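Local atomic coordinates of PppA (Pseudomonas aeruginosa, PDB entry 6JKV), a protein that probably dephosphorylates serine and threonine residues of proteins as a manganese-binding PP2C-type phosphatase and regulates type VI secretion. Residues A[26-34]-A[254-262]. Sequence-based numbering, arbitrary orientation.
Sequences VSYYRSASY and ITALVVRAF
Strands 29-34 and 254-261 run antiparallel, their N-to-C directions 168° apart, with paired backbone hydrogen bonds at Arg-30/Arg-260, Ala-32/Val-258 and Tyr-34/Ala-256; beyond them, a classic beta bulge sets Ser-27 and Tyr-28 against the single residue Phe-262. There Phe-262 O accepts two amides, Ser-27 N at 2.6 Å and Tyr-28 N at a longer 3.3 Å, while Phe-262 N returns a bond to Tyr-28 O. With Phe-262 CG anti to its carbonyl carbon (chi1 -62°), the side chain lies alongside that of Tyr-28, pointing the same way, and CD1 sits at the tyrosine ring's edge, 4.1 Å from Tyr-28 CD2. Phe-262 CE1 meets Arg-30 CB at 3.8 Å, and the guanidinium, its plane 74° from the ring's, turns its edge to Phe-262 CZ. On the other face of the sheet, the Tyr-29 ring reaches across to the partner strand, CE1 3.7 Å from Ala-261 CB and CD1 3.8 Å from Val-259 CG1; its hydroxyl is hydrogen-bonded to Gly-130 O. Leu-257 CD1 packs against Ser-33 CB at 3.6 Å, and Leu-257 and Val-259 meet Trp-57 of the second sheet. Val-258, on the face shared with Arg-30 and Ala-32, packs on helix 234-247. The pair thus forms the outermost strand and its neighbour in one sheet of the PP2C beta-sandwich, the Thr-255 side chain about 8 Å from a bound manganese ion.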
loop_
_atom_site.group_PDB
_atom_site.type_symbol
_atom_site.label_atom_id
_atom_site.label_comp_id
_atom_site.label_asym_id
_atom_site.label_seq_id
_atom_site.Cartn_x
_atom_site.Cartn_y
_atom_site.Cartn_z
ATOM N N VAL A 26 -14.008 -9.173 -16.327
ATOM C CA VAL A 26 -14.139 -7.974 -15.467
ATOM C C VAL A 26 -14.329 -6.759 -16.373
ATOM O O VAL A 26 -13.512 -6.565 -17.285
ATOM C CB VAL A 26 -12.914 -7.833 -14.552
ATOM C CG1 VAL A 26 -12.798 -6.434 -13.962
ATOM C CG2 VAL A 26 -12.966 -8.883 -13.450
ATOM N N SER A 27 -15.370 -5.976 -16.107
ATOM C CA SER A 27 -15.758 -4.785 -16.905
ATOM C C SER A 27 -15.154 -3.503 -16.322
ATOM O O SER A 27 -14.661 -2.681 -17.114
ATOM C CB SER A 27 -17.259 -4.657 -16.987
ATOM O OG SER A 27 -17.846 -5.816 -17.550
ATOM N N TYR A 28 -15.217 -3.316 -15.002
ATOM C CA TYR A 28 -15.071 -1.985 -14.361
ATOM C C TYR A 28 -14.443 -2.133 -12.979
ATOM O O TYR A 28 -14.672 -3.154 -12.311
ATOM C CB TYR A 28 -16.441 -1.310 -14.261
ATOM C CG TYR A 28 -16.448 0.092 -13.702
ATOM C CD1 TYR A 28 -16.047 1.173 -14.481
ATOM C CD2 TYR A 28 -16.880 0.350 -12.408
ATOM C CE1 TYR A 28 -16.075 2.467 -13.986
ATOM C CE2 TYR A 28 -16.904 1.640 -11.898
ATOM C CZ TYR A 28 -16.498 2.702 -12.688
ATOM O OH TYR A 28 -16.533 3.971 -12.189
ATOM N N TYR A 29 -13.680 -1.120 -12.577
ATOM C CA TYR A 29 -13.044 -1.025 -11.245
ATOM C C TYR A 29 -13.538 0.247 -10.558
ATOM O O TYR A 29 -13.374 1.318 -11.129
ATOM C CB TYR A 29 -11.523 -1.034 -11.378
ATOM C CG TYR A 29 -10.939 -2.389 -11.698
ATOM C CD1 TYR A 29 -10.738 -3.331 -10.700
ATOM C CD2 TYR A 29 -10.613 -2.739 -13.000
ATOM C CE1 TYR A 29 -10.204 -4.581 -10.978
ATOM C CE2 TYR A 29 -10.096 -3.990 -13.298
ATOM C CZ TYR A 29 -9.894 -4.913 -12.286
ATOM O OH TYR A 29 -9.390 -6.135 -12.622
ATOM N N ARG A 30 -14.190 0.087 -9.404
ATOM C CA ARG A 30 -14.537 1.181 -8.466
ATOM C C ARG A 30 -13.475 1.226 -7.382
ATOM O O ARG A 30 -13.022 0.151 -6.968
ATOM C CB ARG A 30 -15.856 0.934 -7.739
ATOM C CG ARG A 30 -17.056 1.623 -8.351
ATOM C CD ARG A 30 -18.177 1.733 -7.340
ATOM N NE ARG A 30 -19.492 1.675 -7.968
ATOM C CZ ARG A 30 -20.203 2.722 -8.367
ATOM N NH1 ARG A 30 -19.748 3.950 -8.218
ATOM N NH2 ARG A 30 -21.383 2.539 -8.925
ATOM N N SER A 31 -13.140 2.417 -6.898
ATOM C CA SER A 31 -12.104 2.563 -5.856
ATOM C C SER A 31 -12.378 3.802 -5.018
ATOM O O SER A 31 -13.051 4.727 -5.492
ATOM C CB SER A 31 -10.720 2.595 -6.467
ATOM O OG SER A 31 -10.592 3.668 -7.390
ATOM N N ALA A 32 -11.856 3.789 -3.802
ATOM C CA ALA A 32 -11.924 4.919 -2.859
ATOM C C ALA A 32 -10.755 4.793 -1.888
ATOM O O ALA A 32 -10.316 3.661 -1.613
ATOM C CB ALA A 32 -13.249 4.940 -2.127
ATOM N N SER A 33 -10.276 5.928 -1.398
ATOM C CA SER A 33 -9.157 6.005 -0.438
ATOM C C SER A 33 -9.525 6.986 0.666
ATOM O O SER A 33 -10.243 7.971 0.392
ATOM C CB SER A 33 -7.888 6.432 -1.103
ATOM O OG SER A 33 -7.949 7.819 -1.392
ATOM N N TYR A 34 -9.048 6.703 1.869
ATOM C CA TYR A 34 -9.197 7.600 3.034
ATOM C C TYR A 34 -8.008 7.377 3.959
ATOM O O TYR A 34 -7.615 6.224 4.177
ATOM C CB TYR A 34 -10.526 7.361 3.748
ATOM C CG TYR A 34 -10.829 8.350 4.842
ATOM C CD1 TYR A 34 -10.662 9.711 4.651
ATOM C CD2 TYR A 34 -11.301 7.927 6.073
ATOM C CE1 TYR A 34 -10.940 10.622 5.658
ATOM C CE2 TYR A 34 -11.602 8.827 7.084
ATOM C CZ TYR A 34 -11.395 10.178 6.885
ATOM O OH TYR A 34 -11.687 11.087 7.863
ATOM N N ILE A 254 -3.192 6.045 9.640
ATOM C CA ILE A 254 -4.042 4.919 9.179
ATOM C C ILE A 254 -4.597 5.296 7.813
ATOM O O ILE A 254 -5.280 6.324 7.720
ATOM C CB ILE A 254 -5.144 4.587 10.204
ATOM C CG1 ILE A 254 -6.128 3.568 9.630
ATOM C CG2 ILE A 254 -5.844 5.841 10.704
ATOM C CD1 ILE A 254 -6.904 2.819 10.693
ATOM N N THR A 255 -4.272 4.495 6.799
ATOM C CA THR A 255 -4.750 4.705 5.417
ATOM C C THR A 255 -5.392 3.414 4.914
ATOM O O THR A 255 -4.832 2.329 5.167
ATOM C CB THR A 255 -3.612 5.157 4.497
ATOM O OG1 THR A 255 -3.013 6.309 5.087
ATOM C CG2 THR A 255 -4.100 5.479 3.098
ATOM N N ALA A 256 -6.528 3.545 4.236
ATOM C CA ALA A 256 -7.246 2.421 3.610
ATOM C C ALA A 256 -7.647 2.836 2.198
ATOM O O ALA A 256 -8.102 3.979 2.001
ATOM C CB ALA A 256 -8.441 2.023 4.443
ATOM N N LEU A 257 -7.427 1.931 1.253
ATOM C CA LEU A 257 -7.830 2.105 -0.159
ATOM C C LEU A 257 -8.496 0.808 -0.606
ATOM O O LEU A 257 -7.846 -0.260 -0.520
ATOM C CB LEU A 257 -6.593 2.433 -0.995
ATOM C CG LEU A 257 -6.859 3.137 -2.321
ATOM C CD1 LEU A 257 -5.677 4.022 -2.717
ATOM C CD2 LEU A 257 -7.147 2.103 -3.395
ATOM N N VAL A 258 -9.757 0.899 -1.027
ATOM C CA VAL A 258 -10.564 -0.285 -1.421
ATOM C C VAL A 258 -10.848 -0.197 -2.917
ATOM O O VAL A 258 -11.201 0.890 -3.404
ATOM C CB VAL A 258 -11.846 -0.426 -0.579
ATOM C CG1 VAL A 258 -12.827 -1.414 -1.204
ATOM C CG2 VAL A 258 -11.494 -0.847 0.835
ATOM N N VAL A 259 -10.656 -1.317 -3.602
ATOM C CA VAL A 259 -10.948 -1.471 -5.047
ATOM C C VAL A 259 -11.945 -2.619 -5.189
ATOM O O VAL A 259 -11.744 -3.683 -4.561
ATOM C CB VAL A 259 -9.663 -1.730 -5.852
ATOM C CG1 VAL A 259 -9.940 -1.826 -7.343
ATOM C CG2 VAL A 259 -8.614 -0.663 -5.581
ATOM N N ARG A 260 -12.972 -2.412 -6.004
ATOM C CA ARG A 260 -13.989 -3.446 -6.291
ATOM C C ARG A 260 -14.087 -3.653 -7.802
ATOM O O ARG A 260 -14.212 -2.660 -8.526
ATOM C CB ARG A 260 -15.348 -3.050 -5.715
ATOM C CG ARG A 260 -16.425 -4.095 -5.970
ATOM C CD ARG A 260 -17.716 -3.743 -5.278
ATOM N NE ARG A 260 -17.708 -4.117 -3.871
ATOM C CZ ARG A 260 -17.917 -5.341 -3.417
ATOM N NH1 ARG A 260 -18.111 -6.343 -4.263
ATOM N NH2 ARG A 260 -17.932 -5.558 -2.111
ATOM N N ALA A 261 -14.057 -4.915 -8.235
ATOM C CA ALA A 261 -14.165 -5.317 -9.652
ATOM C C ALA A 261 -15.614 -5.684 -9.978
ATOM O O ALA A 261 -16.273 -6.310 -9.123
ATOM C CB ALA A 261 -13.236 -6.468 -9.923
ATOM N N PHE A 262 -16.074 -5.330 -11.183
ATOM C CA PHE A 262 -17.434 -5.660 -11.689
ATOM C C PHE A 262 -17.341 -6.399 -13.025
ATOM O O PHE A 262 -16.417 -6.085 -13.753
ATOM C CB PHE A 262 -18.291 -4.400 -11.831
ATOM C CG PHE A 262 -18.540 -3.657 -10.543
ATOM C CD1 PHE A 262 -17.566 -2.841 -9.991
ATOM C CD2 PHE A 262 -19.756 -3.775 -9.881
ATOM C CE1 PHE A 262 -17.797 -2.166 -8.804
ATOM C CE2 PHE A 262 -19.991 -3.089 -8.698
ATOM C CZ PHE A 262 -19.011 -2.286 -8.160
#